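Local coordinates for protein putative phophotriesterase (Proteus mirabilis, PDB 3RHG) that probably hydrolyses ester bonds as a member of the phosphotriesterase family of amidohydrolases, using a pair of zinc ions bound in its barrel, at residues Q6-P11 with I117-S122; R103-L108 with T157-G162. One frame throughout, in Å; residues are numbered along the deposited sequence.

Overall arrangement
Interaction 1 and interaction 2 adjoin in one (beta/alpha)8 barrel, their centres about 8 Å apart and on the same side of the chain's centre. In the first, the N-terminal hairpin 4-13 packs on barrel strand 118-123; in the second, the start of helix 105-115, which immediately precedes that strand, meets the loop entering strand 163-168. Ala121 joins them: its O lies 2.8 Å from Gly162 N, a probable hydrogen bond, and its CB lies 3.3 Å from Ile105 CD1. Neither contact supplies a metal ligand. The side chain of Val120 is about 13 Å from a bound zinc ion and about 10 Å from that of His23, whereas interaction 2 is away from the annotated sites.

Interaction 1: residues Q6-P11 with I117-S122; sequences QTVTGP and INVVAS
Val8 sits beyond the carbonyl oxygen of Val119, its two methyls on strand 118-123. Its CG2 lies 3.9 Å from Val119 CB, the two side chains crossing at a slant, while CG1, anti to the carbonyl carbon (chi1 -64°), reaches Ala121 CB at 3.8 Å. Beside these two touches runs the one direct hydrogen bond, Val8 N to Val119 O at 2.9 Å. The 162° angle at the hydrogen and 176° at the oxygen show that the donor approaches almost in line with the carbonyl. Thr7 CG2 meets Asn118 CB at 4.0 Å, and the Thr7 side chain crosses that of Val120 at about a right angle; Thr7 CB rests 3.3 Å from Val119 O, whereas OG1 bonds directly to its own turn. A type I turn from Thr7 to Gly10 closes the hairpin; OG1 accepts from Thr9 N, an ST turn, and donates to a lone pair of Gly10 O at 2.7 Å in the carbonyl plane, where Thr7 N also donates. Two waters extend the join on either side of the direct bond: one links Gln6 O to Ala121 N, the other Thr7 OG1 to Val119 N. Helix 105-115 also packs against Val8 and Ala121. The hairpin is thus seated on the barrel strand by one straight backbone bond and water bridges, with the Val8 methyls and Thr7 CG2 supplying apolar contact.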
loop_
_atom_site.group_PDB
_atom_site.type_symbol
_atom_site.label_atom_id
_atom_site.label_comp_id
_atom_site.label_asym_id
_atom_site.label_seq_id
_atom_site.Cartn_x
_atom_site.Cartn_y
_atom_site.Cartn_z
ATOM N N GLN A 6 18.058 21.857 -20.392
ATOM C CA GLN A 6 17.220 22.931 -20.878
ATOM C C GLN A 6 15.886 22.828 -20.138
ATOM O O GLN A 6 15.152 21.846 -20.306
ATOM C CB GLN A 6 16.996 22.794 -22.385
ATOM C CG GLN A 6 16.137 23.908 -22.951
ATOM C CD GLN A 6 16.819 25.278 -22.891
ATOM O OE1 GLN A 6 18.047 25.363 -22.820
ATOM N NE2 GLN A 6 16.024 26.357 -22.953
ATOM N N THR A 7 15.603 23.807 -19.289
ATOM C CA THR A 7 14.340 23.861 -18.566
ATOM C C THR A 7 13.373 24.767 -19.318
ATOM O O THR A 7 13.766 25.429 -20.294
ATOM C CB THR A 7 14.501 24.410 -17.114
ATOM O OG1 THR A 7 14.526 25.842 -17.137
ATOM C CG2 THR A 7 15.735 23.822 -16.414
ATOM N N VAL A 8 12.129 24.829 -18.842
ATOM C CA VAL A 8 11.104 25.643 -19.495
ATOM C C VAL A 8 11.359 27.155 -19.337
ATOM O O VAL A 8 10.669 27.986 -19.956
ATOM C CB VAL A 8 9.677 25.280 -18.996
ATOM C CG1 VAL A 8 9.317 23.836 -19.366
ATOM C CG2 VAL A 8 9.546 25.497 -17.476
ATOM N N THR A 9 12.360 27.513 -18.530
ATOM C CA THR A 9 12.758 28.915 -18.417
ATOM C C THR A 9 14.234 29.147 -18.744
ATOM O O THR A 9 14.776 30.216 -18.454
ATOM C CB THR A 9 12.466 29.476 -17.019
ATOM O OG1 THR A 9 13.222 28.745 -16.048
ATOM C CG2 THR A 9 10.962 29.372 -16.706
ATOM N N GLY A 10 14.892 28.156 -19.344
ATOM C CA GLY A 10 16.276 28.347 -19.769
ATOM C C GLY A 10 17.200 27.262 -19.250
ATOM O O GLY A 10 16.770 26.368 -18.494
ATOM N N PRO A 11 18.464 27.312 -19.682
ATOM C CA PRO A 11 19.441 26.295 -19.297
ATOM C C PRO A 11 19.892 26.409 -17.841
ATOM O O PRO A 11 20.064 27.520 -17.300
ATOM C CB PRO A 11 20.608 26.552 -20.256
ATOM C CG PRO A 11 20.530 28.041 -20.543
ATOM C CD PRO A 11 19.019 28.281 -20.655
ATOM N N ILE A 117 11.265 26.254 -8.869
ATOM C CA ILE A 117 11.788 24.915 -9.171
ATOM C C ILE A 117 12.175 24.857 -10.653
ATOM O O ILE A 117 11.500 25.459 -11.493
ATOM C CB ILE A 117 10.731 23.841 -8.842
ATOM C CG1 ILE A 117 10.390 23.869 -7.346
ATOM C CG2 ILE A 117 11.177 22.446 -9.324
ATOM C CD1 ILE A 117 9.173 23.077 -6.993
ATOM N N ASN A 118 13.288 24.188 -10.964
ATOM C CA ASN A 118 13.701 23.949 -12.349
ATOM C C ASN A 118 12.752 22.906 -12.922
ATOM O O ASN A 118 12.685 21.791 -12.410
ATOM C CB ASN A 118 15.137 23.411 -12.431
ATOM C CG ASN A 118 16.174 24.352 -11.822
ATOM O OD1 ASN A 118 16.149 25.578 -12.043
ATOM N ND2 ASN A 118 17.106 23.779 -11.058
ATOM N N VAL A 119 11.989 23.262 -13.958
ATOM C CA VAL A 119 11.029 22.318 -14.521
ATOM C C VAL A 119 11.463 21.976 -15.935
ATOM O O VAL A 119 11.654 22.873 -16.769
ATOM C CB VAL A 119 9.609 22.912 -14.547
ATOM C CG1 VAL A 119 8.643 21.966 -15.275
ATOM C CG2 VAL A 119 9.119 23.179 -13.142
ATOM N N VAL A 120 11.637 20.682 -16.199
ATOM C CA VAL A 120 12.087 20.237 -17.503
ATOM C C VAL A 120 10.889 19.600 -18.228
ATOM O O VAL A 120 10.198 18.718 -17.666
ATOM C CB VAL A 120 13.246 19.223 -17.369
ATOM C CG1 VAL A 120 13.646 18.656 -18.723
ATOM C CG2 VAL A 120 14.472 19.865 -16.623
ATOM N N ALA A 121 10.625 20.074 -19.450
ATOM C CA ALA A 121 9.580 19.466 -20.304
ATOM C C ALA A 121 10.192 18.386 -21.196
ATOM O O ALA A 121 11.425 18.319 -21.388
ATOM C CB ALA A 121 8.872 20.524 -21.146
ATOM N N SER A 122 9.325 17.538 -21.735
ATOM C CA SER A 122 9.758 16.422 -22.561
ATOM C C SER A 122 9.106 16.466 -23.923
ATOM O O SER A 122 8.024 17.067 -24.105
ATOM C CB SER A 122 9.438 15.082 -21.888
ATOM O OG SER A 122 10.131 14.961 -20.663
HETATM O O HOH W 1 12.395 21.945 -20.614
HETATM O O HOH W 2 12.634 25.990 -14.903
#

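Interaction 2: residues R103-L108 with T157-G162; sequences RDIRKL and TDIRAG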
loop_
_atom_site.group_PDB
_atom_site.type_symbol
_atom_site.label_atom_id
_atom_site.label_comp_id
_atom_site.label_asym_id
_atom_site.label_seq_id
_atom_site.Cartn_x
_atom_site.Cartn_y
_atom_site.Cartn_z
ATOM N N ARG A 103 0.209 16.958 -22.565
ATOM C CA ARG A 103 1.328 17.846 -22.231
ATOM C C ARG A 103 0.838 19.296 -22.182
ATOM O O ARG A 103 0.093 19.713 -23.076
ATOM C CB ARG A 103 2.445 17.716 -23.272
ATOM C CG ARG A 103 3.637 18.619 -22.966
ATOM C CD ARG A 103 4.766 18.438 -23.970
ATOM N NE ARG A 103 4.288 18.610 -25.332
ATOM C CZ ARG A 103 5.021 18.422 -26.420
ATOM N NH1 ARG A 103 6.317 18.097 -26.302
ATOM N NH2 ARG A 103 4.458 18.560 -27.628
ATOM N N ASP A 104 1.251 20.055 -21.163
ATOM C CA ASP A 104 0.828 21.475 -21.029
ATOM C C ASP A 104 2.032 22.370 -20.800
ATOM O O ASP A 104 2.344 22.709 -19.663
ATOM C CB ASP A 104 -0.177 21.664 -19.884
ATOM C CG ASP A 104 -0.913 22.989 -19.964
ATOM O OD1 ASP A 104 -0.336 23.978 -20.483
ATOM O OD2 ASP A 104 -2.092 23.047 -19.537
ATOM N N ILE A 105 2.697 22.754 -21.882
ATOM C CA ILE A 105 3.973 23.459 -21.790
ATOM C C ILE A 105 3.811 24.824 -21.115
ATOM O O ILE A 105 4.681 25.261 -20.340
ATOM C CB ILE A 105 4.648 23.578 -23.195
ATOM C CG1 ILE A 105 6.113 23.983 -23.058
ATOM C CG2 ILE A 105 3.876 24.527 -24.111
ATOM C CD1 ILE A 105 6.948 22.971 -22.240
ATOM N N ARG A 106 2.678 25.486 -21.356
ATOM C CA ARG A 106 2.467 26.810 -20.761
ATOM C C ARG A 106 2.308 26.737 -19.245
ATOM O O ARG A 106 2.892 27.553 -18.508
ATOM C CB ARG A 106 1.317 27.561 -21.420
ATOM C CG ARG A 106 1.593 27.961 -22.866
ATOM C CD ARG A 106 0.299 28.386 -23.572
ATOM N NE ARG A 106 0.502 28.677 -24.991
ATOM C CZ ARG A 106 0.560 27.754 -25.949
ATOM N NH1 ARG A 106 0.432 26.465 -25.648
ATOM N NH2 ARG A 106 0.746 28.114 -27.212
ATOM N N LYS A 107 1.568 25.748 -18.758
ATOM C CA LYS A 107 1.474 25.560 -17.310
ATOM C C LYS A 107 2.793 25.121 -16.658
ATOM O O LYS A 107 3.075 25.511 -15.515
ATOM C CB LYS A 107 0.312 24.637 -16.932
ATOM C CG LYS A 107 -1.039 25.305 -17.147
ATOM C CD LYS A 107 -2.201 24.451 -16.706
ATOM C CE LYS A 107 -3.535 25.143 -17.022
ATOM N NZ LYS A 107 -3.775 25.387 -18.494
ATOM N N LEU A 108 3.597 24.321 -17.367
ATOM C CA LEU A 108 4.911 23.939 -16.847
ATOM C C LEU A 108 5.748 25.201 -16.602
ATOM O O LEU A 108 6.376 25.337 -15.551
ATOM C CB LEU A 108 5.631 22.978 -17.799
ATOM C CG LEU A 108 5.057 21.547 -17.877
ATOM C CD1 LEU A 108 5.736 20.773 -18.999
ATOM C CD2 LEU A 108 5.172 20.794 -16.556
ATOM N N THR A 157 5.124 28.000 -29.047
ATOM C CA THR A 157 5.807 28.839 -28.077
ATOM C C THR A 157 7.303 28.717 -28.296
ATOM O O THR A 157 7.757 27.929 -29.139
ATOM C CB THR A 157 5.488 28.397 -26.634
ATOM O OG1 THR A 157 6.222 27.205 -26.338
ATOM C CG2 THR A 157 3.962 28.124 -26.466
ATOM N N ASP A 158 8.061 29.499 -27.527
ATOM C CA ASP A 158 9.514 29.383 -27.530
ATOM C C ASP A 158 9.980 28.572 -26.319
ATOM O O ASP A 158 11.162 28.589 -25.969
ATOM C CB ASP A 158 10.179 30.765 -27.538
ATOM C CG ASP A 158 9.837 31.586 -26.308
ATOM O OD1 ASP A 158 9.000 31.127 -25.505
ATOM O OD2 ASP A 158 10.420 32.686 -26.140
ATOM N N ILE A 159 9.053 27.852 -25.686
ATOM C CA ILE A 159 9.377 27.007 -24.526
ATOM C C ILE A 159 9.831 25.645 -25.015
ATOM O O ILE A 159 9.081 24.951 -25.725
ATOM C CB ILE A 159 8.179 26.837 -23.573
ATOM C CG1 ILE A 159 7.594 28.206 -23.191
ATOM C CG2 ILE A 159 8.603 26.090 -22.305
ATOM C CD1 ILE A 159 6.209 28.125 -22.578
ATOM N N ARG A 160 11.046 25.251 -24.637
ATOM C CA ARG A 160 11.696 24.049 -25.188
ATOM C C ARG A 160 11.665 22.895 -24.210
ATOM O O ARG A 160 11.620 23.111 -22.995
ATOM C CB ARG A 160 13.161 24.359 -25.521
ATOM C CG ARG A 160 13.289 25.329 -26.697
ATOM C CD ARG A 160 14.619 26.080 -26.692
ATOM N NE ARG A 160 15.729 25.129 -26.662
ATOM C CZ ARG A 160 17.007 25.484 -26.626
ATOM N NH1 ARG A 160 17.946 24.549 -26.609
ATOM N NH2 ARG A 160 17.341 26.781 -26.593
ATOM N N ALA A 161 11.724 21.680 -24.758
ATOM C CA ALA A 161 11.919 20.465 -23.980
ATOM C C ALA A 161 13.392 20.256 -23.657
ATOM O O ALA A 161 14.282 20.735 -24.376
ATOM C CB ALA A 161 11.393 19.256 -24.769
ATOM N N GLY A 162 13.643 19.480 -22.605
ATOM C CA GLY A 162 15.024 19.155 -22.227
ATOM C C GLY A 162 15.262 17.655 -22.082
ATOM O O GLY A 162 16.365 17.241 -21.712
#
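Ile105 and Ile159 form the dense part of this contact within the (beta/alpha)8 barrel, where the first turn of helix 105-115, N-capped by Asp104, meets the loop leading into strand 163-168. Their side chains slide past each other in opposite directions. Ile105 CG1 is only 3.3 Å from Ile159 CG2, closer than usual van der Waals contact, and Ile105 CD1 lies 3.5 Å from the same methyl. The first torsion of Ile105 (chi1 -166°) sets CG1 anti to the backbone N, which carries this branch to the loop. Both isoleucines are buried, and Val8 packs on each of them, bringing the N-terminal hairpin into the same apolar cluster.

The other side is more exposed and rests on a single methyl. Thr157 OG1 accepts from Ile159 N at 3.0 Å, an ST turn that ties the residue covering the guanidinium face of Arg106 to the isoleucine of the packed side; the hydroxyl also pairs with Ile154 O. An extended chain from CG to NE brings the guanidinium to the threonine, and NH2 hydrogen-bonds to Asp155 O. Thr157 CG2 stands over one face of the guanidinium, 3.3 Å above its plane and offset toward the rim, where the nearest atom to this methyl is Arg106 NH2, also at 3.3 Å.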